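Long-range contacts in uncharacterized bacterial lipoprotein (Bacteroides thetaiotaomicron VPI-5482, PDB 3GF6), which is a bacterial lipoprotein of unknown function with an all-beta fold, its DUF3845 family being placed in the C1q/TNF clan: residues Ala136-Leu141 / Glu152-Lys157; Val100-Ser105 / Leu188-Phe193; Asp14-Gly19 / Tyr178-Leu183. All coordinates share one frame; numbering follows the deposited sequence. Where two conformers were deposited one is given.

Overall arrangement
The three contacts follow one another across an all-beta protein made of two antiparallel sheets. Along the chain the segments run 14-19, 100-105, 136-141, 152-157, 178-183 and 188-193, so contact 1 is nested inside the loops closed by both others, whereas contacts 2 and 3 alternate. The centre of contact 1 lies about 9 Å from each of the other two centres, which are about 15 Å apart. In the branched first sheet, contact 1 joins strand 153-158, neighbour of 14-16, to 129-139, and contact 2 joins 103-104 to 187-198, which also lies beside 129-139 and 56-62. Contact 3 instead ties residues 14-19 to strand 171-183 of the second sheet, linking both layers.

Contact 1: residues Ala136-Leu141 / Glu152-Lys157; sequences AQLASL and EVFMCK
Leu138 and Met155 (present as selenomethionine) stand side by side on one face of an antiparallel strand pair, their CB atoms 3.9 Å apart, and Phe154 joins them on that side. The strand axes run at 173° to each other, and Ala136 pairs with Lys157 through two backbone bonds. Beyond Leu138 the register slips by one residue: Leu138 O accepts both Met155 N and Phe154 N, at 3.0 and 2.9 Å, so two successive amides share one carbonyl. With psi at -38°, Phe154 breaks the strand's alternation. Its CG is turned away from its own carbonyl carbon (chi1 -58°), which carries the ring along Ala139 and Ser140 until Phe154 CZ meets Ser140 CB at 3.8 Å, while the carbonyl oxygen of Glu152 lies over the centre of one ring face. With an alanine here the ring is gone, and a gap would probably open beside Ser140 and Leu188, where it now lies. Met155 bends at its last torsion, bringing CE against Ala136 CB at 3.8 Å. On the reverse face the extended side chain of Gln137 crosses Val153 at about a right angle, its CD lying 4.0 Å from Val153 CG2 and its OE1 3.4 Å from Cys156 SG; Pro144 covers both Gln137 and Val153. At the strand end, Ser140 N binds Glu152 O, and Leu141 CD1 rests on Glu152 CG at 3.6 Å, an aliphatic contact. Leu138, Phe154 and Met155 all also touch Tyr178 of the second sheet, which identifies theirs as the inward face. Two consecutive residues opposite one, with both amides on its carbonyl, define a classic beta bulge, here within a two-layered antiparallel beta fold.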
loop_
_atom_site.group_PDB
_atom_site.type_symbol
_atom_site.label_atom_id
_atom_site.label_comp_id
_atom_site.label_asym_id
_atom_site.label_seq_id
_atom_site.Cartn_x
_atom_site.Cartn_y
_atom_site.Cartn_z
ATOM N N ALA A 136 -2.141 0.855 -5.103
ATOM C CA ALA A 136 -1.490 -0.095 -4.187
ATOM C C ALA A 136 -0.189 -0.555 -4.817
ATOM O O ALA A 136 -0.123 -0.794 -6.033
ATOM C CB ALA A 136 -2.410 -1.304 -3.840
ATOM N N GLN A 137 0.862 -0.613 -4.009
ATOM C CA GLN A 137 2.157 -0.999 -4.524
ATOM C C GLN A 137 2.981 -1.863 -3.584
ATOM O O GLN A 137 3.125 -1.566 -2.401
ATOM C CB GLN A 137 2.951 0.253 -4.885
ATOM C CG GLN A 137 4.268 -0.019 -5.528
ATOM C CD GLN A 137 4.729 1.163 -6.329
ATOM O OE1 GLN A 137 4.371 1.284 -7.488
ATOM N NE2 GLN A 137 5.525 2.053 -5.714
ATOM N N LEU A 138 3.485 -2.954 -4.162
ATOM C CA LEU A 138 4.478 -3.829 -3.525
ATOM C C LEU A 138 5.758 -3.636 -4.322
ATOM O O LEU A 138 5.746 -3.788 -5.530
ATOM C CB LEU A 138 4.036 -5.269 -3.621
ATOM C CG LEU A 138 4.859 -6.317 -2.928
ATOM C CD1 LEU A 138 4.639 -6.096 -1.386
ATOM C CD2 LEU A 138 4.481 -7.766 -3.453
ATOM N N ALA A 139 6.850 -3.326 -3.627
ATOM C CA ALA A 139 8.097 -2.889 -4.237
ATOM C C ALA A 139 9.268 -3.038 -3.277
ATOM O O ALA A 139 9.084 -3.054 -2.057
ATOM C CB ALA A 139 7.978 -1.420 -4.693
ATOM N N SER A 140 10.470 -3.117 -3.831
ATOM C CA SER A 140 11.701 -3.088 -3.027
ATOM C C SER A 140 12.254 -1.662 -2.820
ATOM O O SER A 140 13.310 -1.526 -2.264
ATOM C CB SER A 140 12.741 -4.019 -3.639
ATOM O OG SER A 140 13.206 -3.453 -4.844
ATOM N N LEU A 141 11.554 -0.629 -3.329
ATOM C CA LEU A 141 11.837 0.792 -3.084
ATOM C C LEU A 141 10.551 1.472 -2.620
ATOM O O LEU A 141 9.462 0.973 -2.916
ATOM C CB LEU A 141 12.323 1.474 -4.360
ATOM C CG LEU A 141 13.630 0.899 -4.924
ATOM C CD1 LEU A 141 13.927 1.530 -6.276
ATOM C CD2 LEU A 141 14.797 1.119 -3.916
ATOM N N GLU A 152 12.213 -2.878 -9.632
ATOM C CA GLU A 152 11.971 -2.947 -8.189
ATOM C C GLU A 152 10.497 -2.913 -7.791
ATOM O O GLU A 152 10.133 -3.221 -6.636
ATOM C CB GLU A 152 12.683 -1.780 -7.501
ATOM C CG GLU A 152 14.202 -1.881 -7.495
ATOM C CD GLU A 152 14.903 -1.386 -8.735
ATOM O OE1 GLU A 152 14.242 -0.809 -9.638
ATOM O OE2 GLU A 152 16.151 -1.574 -8.765
ATOM N N VAL A 153 9.654 -2.515 -8.728
ATOM C CA VAL A 153 8.207 -2.536 -8.524
ATOM C C VAL A 153 7.663 -3.904 -8.915
ATOM O O VAL A 153 7.746 -4.329 -10.087
ATOM C CB VAL A 153 7.511 -1.388 -9.283
ATOM C CG1 VAL A 153 6.002 -1.564 -9.258
ATOM C CG2 VAL A 153 7.835 -0.061 -8.608
ATOM N N PHE A 154 7.135 -4.604 -7.911
ATOM C CA PHE A 154 6.663 -5.993 -8.069
ATOM C C PHE A 154 5.165 -6.038 -8.423
ATOM O O PHE A 154 4.720 -6.875 -9.207
ATOM C CB PHE A 154 6.939 -6.818 -6.797
ATOM C CG PHE A 154 8.404 -6.872 -6.393
ATOM C CD1 PHE A 154 9.417 -6.904 -7.341
ATOM C CD2 PHE A 154 8.762 -6.810 -5.037
ATOM C CE1 PHE A 154 10.762 -6.930 -6.952
ATOM C CE2 PHE A 154 10.094 -6.825 -4.653
ATOM C CZ PHE A 154 11.088 -6.885 -5.606
HETATM N N MSE A 155 4.394 -5.126 -7.816
HETATM C CA MSE A 155 2.961 -5.033 -8.040
HETATM C C MSE A 155 2.589 -3.574 -7.952
HETATM O O MSE A 155 2.963 -2.857 -7.009
HETATM C CB MSE A 155 2.135 -5.824 -7.009
HETATM C CG MSE A 155 0.649 -5.975 -7.364
HETATM SE SE MSE A 155 -0.495 -6.137 -5.802
HETATM C CE MSE A 155 -0.398 -4.296 -5.107
ATOM N N CYS A 156 1.846 -3.121 -8.944
ATOM C CA CYS A 156 1.332 -1.755 -8.934
ATOM C C CYS A 156 -0.054 -1.781 -9.559
ATOM O O CYS A 156 -0.197 -2.108 -10.733
ATOM C CB CYS A 156 2.259 -0.799 -9.714
ATOM S SG CYS A 156 1.732 0.927 -9.619
ATOM N N LYS A 157 -1.060 -1.452 -8.767
ATOM C CA LYS A 157 -2.451 -1.437 -9.203
ATOM C C LYS A 157 -3.090 -0.115 -8.820
ATOM O O LYS A 157 -3.304 0.195 -7.626
ATOM C CB LYS A 157 -3.257 -2.628 -8.665
ATOM C CG LYS A 157 -2.848 -3.972 -9.302
ATOM C CD LYS A 157 -3.441 -5.155 -8.600
ATOM C CE LYS A 157 -2.784 -6.474 -9.109
ATOM N NZ LYS A 157 -2.914 -6.793 -10.581
#

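Contact 2: residues Val100-Ser105 / Leu188-Phe193; sequences VPIYTS and LYFNLF
Ile102 and Tyr103 both face Leu188 in an antiparallel classic beta bulge: Ile102 N binds Leu188 O at 2.7 Å, Tyr103 N reaches the same oxygen weakly, and Leu188 N returns a nearly straight bond to Tyr103 O. Ile102 N approaches Leu188 O almost in line with the C=O bond, although the N-H...O angle is only 130°. Two residues further on, a water replaces direct pairing, standing 2.8 Å from Val100 O and 2.8 Å from Phe190 N, so water bridges the loop at Val100 to strand 187-198 while the amide of Phe190 still has an acceptor. The side chains divide between two sides of strand 187-198. On one, Pro101 lies alongside Tyr189, pointing the same way; Pro101 CB sits over the face of the phenol ring, 4.2 Å from its centroid and 22° off the normal, a CH-pi contact displaced toward the rim. Pro101 CD adds an apolar touch to Tyr189 CE2. On the other, Ile102 spreads its two branches over different partners. Its extended CG1 branch, anti to N with chi1 at -166°, ends in CD1, which meets Phe190 CB at 4.1 Å and approaches the ring at its edge rather than over its face. The shorter branch, Ile102 CG2, meets Leu188 CD2 at 4.1 Å and also lies close to the Leu188 carbonyl oxygen. Ile102 and Leu188 continue onto Phe215 of strand 203-219, and Leu188 and Phe190 onto Leu138 of strand 129-139. Strand 187-198 thus has strand 129-139 on one edge, through backbone bonds from Tyr189 and Asn191 to Ala139 and Gln137, and strands 103-104 and 56-62 along different parts of the other, while strand 203-219 of the second sheet covers the Ile102 and Leu188 side chains.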
loop_
_atom_site.group_PDB
_atom_site.type_symbol
_atom_site.label_atom_id
_atom_site.label_comp_id
_atom_site.label_asym_id
_atom_site.label_seq_id
_atom_site.Cartn_x
_atom_site.Cartn_y
_atom_site.Cartn_z
ATOM N N VAL A 100 8.860 3.167 5.515
ATOM C CA VAL A 100 9.029 2.015 6.396
ATOM C C VAL A 100 8.594 0.731 5.687
ATOM O O VAL A 100 7.476 0.600 5.268
ATOM C CB VAL A 100 8.230 2.195 7.689
ATOM C CG1 VAL A 100 8.341 0.919 8.564
ATOM C CG2 VAL A 100 8.741 3.450 8.439
ATOM N N PRO A 101 9.519 -0.235 5.579
ATOM C CA PRO A 101 9.211 -1.499 4.916
ATOM C C PRO A 101 8.314 -2.441 5.764
ATOM O O PRO A 101 8.382 -2.427 6.978
ATOM C CB PRO A 101 10.577 -2.132 4.756
ATOM C CG PRO A 101 11.410 -1.535 5.807
ATOM C CD PRO A 101 10.887 -0.165 6.084
ATOM N N ILE A 102 7.511 -3.258 5.104
ATOM C CA ILE A 102 6.705 -4.262 5.773
ATOM C C ILE A 102 7.606 -5.384 6.283
ATOM O O ILE A 102 7.305 -6.017 7.296
ATOM C CB ILE A 102 5.561 -4.763 4.822
ATOM C CG1 ILE A 102 4.513 -5.539 5.605
ATOM C CG2 ILE A 102 6.113 -5.640 3.656
ATOM C CD1 ILE A 102 3.253 -5.920 4.771
ATOM N N TYR A 103 8.708 -5.656 5.569
ATOM C CA TYR A 103 9.645 -6.709 5.972
ATOM C C TYR A 103 11.056 -6.327 5.573
ATOM O O TYR A 103 11.248 -5.734 4.520
ATOM C CB TYR A 103 9.272 -8.036 5.313
ATOM C CG TYR A 103 10.034 -9.220 5.833
ATOM C CD1 TYR A 103 11.170 -9.664 5.188
ATOM C CD2 TYR A 103 9.598 -9.928 6.949
ATOM C CE1 TYR A 103 11.875 -10.746 5.638
ATOM C CE2 TYR A 103 10.337 -11.058 7.408
ATOM C CZ TYR A 103 11.443 -11.458 6.724
ATOM O OH TYR A 103 12.199 -12.538 7.140
ATOM N N THR A 104 12.029 -6.707 6.396
ATOM C CA THR A 104 13.465 -6.443 6.151
ATOM C C THR A 104 14.230 -7.740 6.010
ATOM O O THR A 104 14.183 -8.591 6.895
ATOM C CB THR A 104 14.063 -5.569 7.291
ATOM O OG1 THR A 104 13.359 -4.335 7.290
ATOM C CG2 THR A 104 15.576 -5.246 7.107
ATOM N N SER A 105 14.888 -7.929 4.862
ATOM C CA SER A 105 15.732 -9.066 4.631
ATOM C C SER A 105 17.117 -8.868 5.241
ATOM O O SER A 105 17.645 -7.728 5.333
ATOM C CB SER A 105 15.901 -9.319 3.131
ATOM O OG SER A 105 16.627 -10.514 2.904
ATOM N N LEU A 188 11.208 -4.704 1.699
ATOM C CA LEU A 188 9.944 -4.842 0.973
ATOM C C LEU A 188 8.913 -3.841 1.522
ATOM O O LEU A 188 8.648 -3.793 2.748
ATOM C CB LEU A 188 9.423 -6.275 1.123
ATOM C CG LEU A 188 8.228 -6.702 0.265
ATOM C CD1 LEU A 188 8.611 -6.737 -1.212
ATOM C CD2 LEU A 188 7.707 -8.096 0.751
ATOM N N TYR A 189 8.296 -3.107 0.598
ATOM C CA TYR A 189 7.313 -2.064 0.919
ATOM C C TYR A 189 5.940 -2.459 0.385
ATOM O O TYR A 189 5.850 -2.969 -0.734
ATOM C CB TYR A 189 7.728 -0.716 0.328
ATOM C CG TYR A 189 9.107 -0.258 0.804
ATOM C CD1 TYR A 189 10.276 -0.662 0.151
ATOM C CD2 TYR A 189 9.234 0.535 1.928
ATOM C CE1 TYR A 189 11.532 -0.268 0.596
ATOM C CE2 TYR A 189 10.522 0.953 2.380
ATOM C CZ TYR A 189 11.651 0.527 1.725
ATOM O OH TYR A 189 12.903 0.935 2.159
ATOM N N PHE A 190 4.905 -2.216 1.189
ATOM C CA PHE A 190 3.486 -2.452 0.776
ATOM C C PHE A 190 2.648 -1.308 1.286
ATOM O O PHE A 190 2.524 -1.111 2.496
ATOM C CB PHE A 190 3.020 -3.826 1.245
ATOM C CG PHE A 190 1.665 -4.243 0.757
ATOM C CD1 PHE A 190 1.264 -4.054 -0.579
ATOM C CD2 PHE A 190 0.800 -4.914 1.630
ATOM C CE1 PHE A 190 -0.019 -4.474 -1.012
ATOM C CE2 PHE A 190 -0.463 -5.314 1.210
ATOM C CZ PHE A 190 -0.869 -5.087 -0.109
ATOM N N ASN A 191 2.169 -0.487 0.342
ATOM C CA ASN A 191 1.516 0.774 0.657
ATOM C C ASN A 191 0.419 1.128 -0.328
ATOM O O ASN A 191 0.365 0.586 -1.435
ATOM C CB ASN A 191 2.492 1.963 0.654
ATOM C CG ASN A 191 3.632 1.804 1.627
ATOM O OD1 ASN A 191 3.605 2.320 2.781
ATOM N ND2 ASN A 191 4.662 1.106 1.183
ATOM N N LEU A 192 -0.454 2.029 0.104
ATOM C CA LEU A 192 -1.292 2.818 -0.794
ATOM C C LEU A 192 -0.721 4.234 -0.882
ATOM O O LEU A 192 -0.294 4.821 0.132
ATOM C CB LEU A 192 -2.738 2.928 -0.320
ATOM C CG LEU A 192 -3.558 1.648 -0.175
ATOM C CD1 LEU A 192 -4.990 1.985 0.321
ATOM C CD2 LEU A 192 -3.634 0.914 -1.470
ATOM N N PHE A 193 -0.713 4.779 -2.086
ATOM C CA PHE A 193 -0.362 6.172 -2.341
ATOM C C PHE A 193 -1.594 6.888 -2.907
ATOM O O PHE A 193 -2.233 6.357 -3.842
ATOM C CB PHE A 193 0.852 6.231 -3.301
ATOM C CG PHE A 193 2.121 5.706 -2.683
ATOM C CD1 PHE A 193 2.885 6.487 -1.838
ATOM C CD2 PHE A 193 2.579 4.457 -2.981
ATOM C CE1 PHE A 193 3.995 5.994 -1.230
ATOM C CE2 PHE A 193 3.720 3.962 -2.400
ATOM C CZ PHE A 193 4.474 4.759 -1.559
HETATM O O HOH W 1 5.725 -0.584 3.372
#

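Contact 3: residues Asp14-Gly19 / Tyr178-Leu183; sequences DIERGG and YDRSDL. With EDO (1,2-ethanediol), chain G.
Arg180 points the edge of its guanidinium group, in plane, at the carbonyls of Gly18 and Gly19, with Arg17 O against one face, bending at chi2 and chi3 (-74° and -78°) to do so. Its NH2 donates to Gly18 O at 2.8 Å and its NE to Gly19 O at 3.0 Å. Ser181 N reaches Gly19 O from the opposite face of that carbonyl, and Gly19 N binds Ser181 O at 2.7 Å, closing a single antiparallel bridge. There is little room here: a CB on Gly18 would sit tight against Arg180 CB, Ser181 O and Leu183 CD2 and jam against the preceding carbonyl, and one on Gly19 would collide with Ser181 OG and Asp182 OD2. Beside this, Tyr178 OH donates a 2.6 Å bond to Arg17 O. The Glu16 end is looser and watery. Glu16 OE1 and Arg180 NH1 form a long salt bridge of 3.4 Å with carboxylate and guanidinium planes 51° apart; one water links Glu16 OE1 to Asp179 N and another links Glu16 O to Arg180 NH1. Glu16 OE2 makes the stronger salt bridge, to Lys157 NZ. A 1,2-ethanediol molecule, probably from the crystallisation liquor, donates from O2 to Asp179 OD2 at 2.8 Å. Strand 14-16 continues the first sheet beside strand 153-158, whose Phe154 and Met155 touch Tyr178, while strand 171-183 is bonded to strand 112-123 in the second sheet.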
loop_
_atom_site.group_PDB
_atom_site.type_symbol
_atom_site.label_atom_id
_atom_site.label_comp_id
_atom_site.label_asym_id
_atom_site.label_seq_id
_atom_site.Cartn_x
_atom_site.Cartn_y
_atom_site.Cartn_z
ATOM N N ASP A 14 -1.662 -1.381 -14.200
ATOM C CA ASP A 14 -1.647 -2.750 -13.703
ATOM C C ASP A 14 -0.323 -3.418 -14.085
ATOM O O ASP A 14 -0.172 -3.944 -15.212
ATOM C CB ASP A 14 -2.820 -3.529 -14.288
ATOM C CG ASP A 14 -3.016 -4.858 -13.628
ATOM O OD1 ASP A 14 -2.138 -5.298 -12.858
ATOM O OD2 ASP A 14 -4.066 -5.484 -13.891
ATOM N N ILE A 15 0.622 -3.356 -13.152
ATOM C CA ILE A 15 1.959 -3.944 -13.266
ATOM C C ILE A 15 2.077 -5.137 -12.323
ATOM O O ILE A 15 1.805 -5.001 -11.108
ATOM C CB ILE A 15 3.040 -2.899 -12.835
ATOM C CG1 ILE A 15 3.122 -1.758 -13.854
ATOM C CG2 ILE A 15 4.420 -3.538 -12.646
ATOM C CD1 ILE A 15 3.629 -0.449 -13.260
ATOM N N GLU A 16 2.481 -6.289 -12.844
ATOM C CA GLU A 16 2.795 -7.453 -11.999
ATOM C C GLU A 16 4.060 -8.097 -12.511
ATOM O O GLU A 16 4.122 -8.446 -13.687
ATOM C CB GLU A 16 1.667 -8.491 -12.023
ATOM C CG GLU A 16 0.560 -8.259 -11.030
ATOM C CD GLU A 16 -0.404 -9.447 -10.918
ATOM O OE1 GLU A 16 0.052 -10.617 -10.752
ATOM O OE2 GLU A 16 -1.621 -9.194 -11.021
ATOM N N ARG A 17 5.058 -8.207 -11.647
ATOM C CA ARG A 17 6.316 -8.825 -11.993
ATOM C C ARG A 17 6.555 -10.008 -11.070
ATOM O O ARG A 17 5.909 -10.147 -10.009
ATOM C CB ARG A 17 7.480 -7.856 -11.837
ATOM C CG ARG A 17 7.296 -6.510 -12.577
ATOM C CD ARG A 17 8.621 -5.790 -12.620
ATOM N NE ARG A 17 8.461 -4.340 -12.650
ATOM C CZ ARG A 17 8.138 -3.630 -13.718
ATOM N NH1 ARG A 17 7.894 -4.210 -14.881
ATOM N NH2 ARG A 17 8.054 -2.329 -13.613
ATOM N N GLY A 18 7.522 -10.827 -11.467
ATOM C CA GLY A 18 8.005 -11.938 -10.628
ATOM C C GLY A 18 7.856 -13.251 -11.362
ATOM O O GLY A 18 7.209 -13.319 -12.408
ATOM N N GLY A 19 8.428 -14.310 -10.795
ATOM C CA GLY A 19 8.130 -15.665 -11.256
ATOM C C GLY A 19 6.682 -16.029 -10.935
ATOM O O GLY A 19 5.977 -15.296 -10.239
ATOM N N TYR A 178 -2.185 -10.847 -5.210
ATOM C CA TYR A 178 -0.866 -10.985 -5.829
ATOM C C TYR A 178 -0.247 -12.278 -5.327
ATOM O O TYR A 178 -0.339 -12.601 -4.137
ATOM C CB TYR A 178 -0.009 -9.748 -5.534
ATOM C CG TYR A 178 1.424 -9.800 -6.054
ATOM C CD1 TYR A 178 1.752 -9.373 -7.350
ATOM C CD2 TYR A 178 2.461 -10.301 -5.273
ATOM C CE1 TYR A 178 3.056 -9.392 -7.806
ATOM C CE2 TYR A 178 3.800 -10.344 -5.747
ATOM C CZ TYR A 178 4.088 -9.909 -7.017
ATOM O OH TYR A 178 5.406 -9.959 -7.458
ATOM N N ASP A 179 0.327 -13.033 -6.248
ATOM C CA ASP A 179 0.884 -14.345 -5.964
ATOM C C ASP A 179 2.023 -14.662 -6.933
ATOM O O ASP A 179 1.824 -15.224 -8.009
ATOM C CB ASP A 179 -0.266 -15.349 -6.046
ATOM C CG ASP A 179 0.094 -16.749 -5.579
ATOM O OD1 ASP A 179 1.235 -17.056 -5.172
ATOM O OD2 ASP A 179 -0.838 -17.585 -5.657
ATOM N N ARG A 180 3.235 -14.264 -6.563
ATOM C CA ARG A 180 4.367 -14.404 -7.468
ATOM C C ARG A 180 5.603 -14.756 -6.660
ATOM O O ARG A 180 5.569 -14.761 -5.418
ATOM C CB ARG A 180 4.576 -13.144 -8.318
ATOM C CG ARG A 180 3.367 -12.694 -9.127
ATOM C CD ARG A 180 3.104 -13.614 -10.362
ATOM N NE ARG A 180 4.033 -13.277 -11.434
ATOM C CZ ARG A 180 3.794 -12.443 -12.455
ATOM N NH1 ARG A 180 2.613 -11.859 -12.667
ATOM N NH2 ARG A 180 4.761 -12.224 -13.311
ATOM N N SER A 181 6.665 -15.114 -7.374
ATOM C CA SER A 181 7.837 -15.701 -6.782
ATOM C C SER A 181 9.139 -15.103 -7.342
ATOM O O SER A 181 9.097 -14.186 -8.142
ATOM C CB SER A 181 7.787 -17.215 -7.065
ATOM O OG SER A 181 7.927 -17.472 -8.455
ATOM N N ASP A 182 10.267 -15.673 -6.919
ATOM C CA ASP A 182 11.603 -15.335 -7.412
ATOM C C ASP A 182 11.942 -13.848 -7.216
ATOM O O ASP A 182 12.594 -13.229 -8.076
ATOM C CB ASP A 182 11.766 -15.677 -8.906
ATOM C CG ASP A 182 11.476 -17.130 -9.222
ATOM O OD1 ASP A 182 11.688 -18.026 -8.334
ATOM O OD2 ASP A 182 11.061 -17.374 -10.392
ATOM N N LEU A 183 11.508 -13.282 -6.091
ATOM C CA LEU A 183 11.762 -11.883 -5.824
ATOM C C LEU A 183 13.015 -11.704 -4.960
ATOM O O LEU A 183 13.271 -12.517 -4.069
ATOM C CB LEU A 183 10.569 -11.267 -5.137
ATOM C CG LEU A 183 9.212 -11.419 -5.828
ATOM C CD1 LEU A 183 8.118 -10.827 -4.905
ATOM C CD2 LEU A 183 9.249 -10.753 -7.230
HETATM C C1 EDO G . -2.869 -14.490 -3.408
HETATM O O1 EDO G . -4.115 -14.078 -2.836
HETATM C C2 EDO G . -3.171 -15.663 -4.344
HETATM O O2 EDO G . -2.720 -16.882 -3.754
HETATM O O HOH W 2 -0.555 -12.538 -9.021
HETATM O O HOH W 3 2.366 -10.397 -15.086
#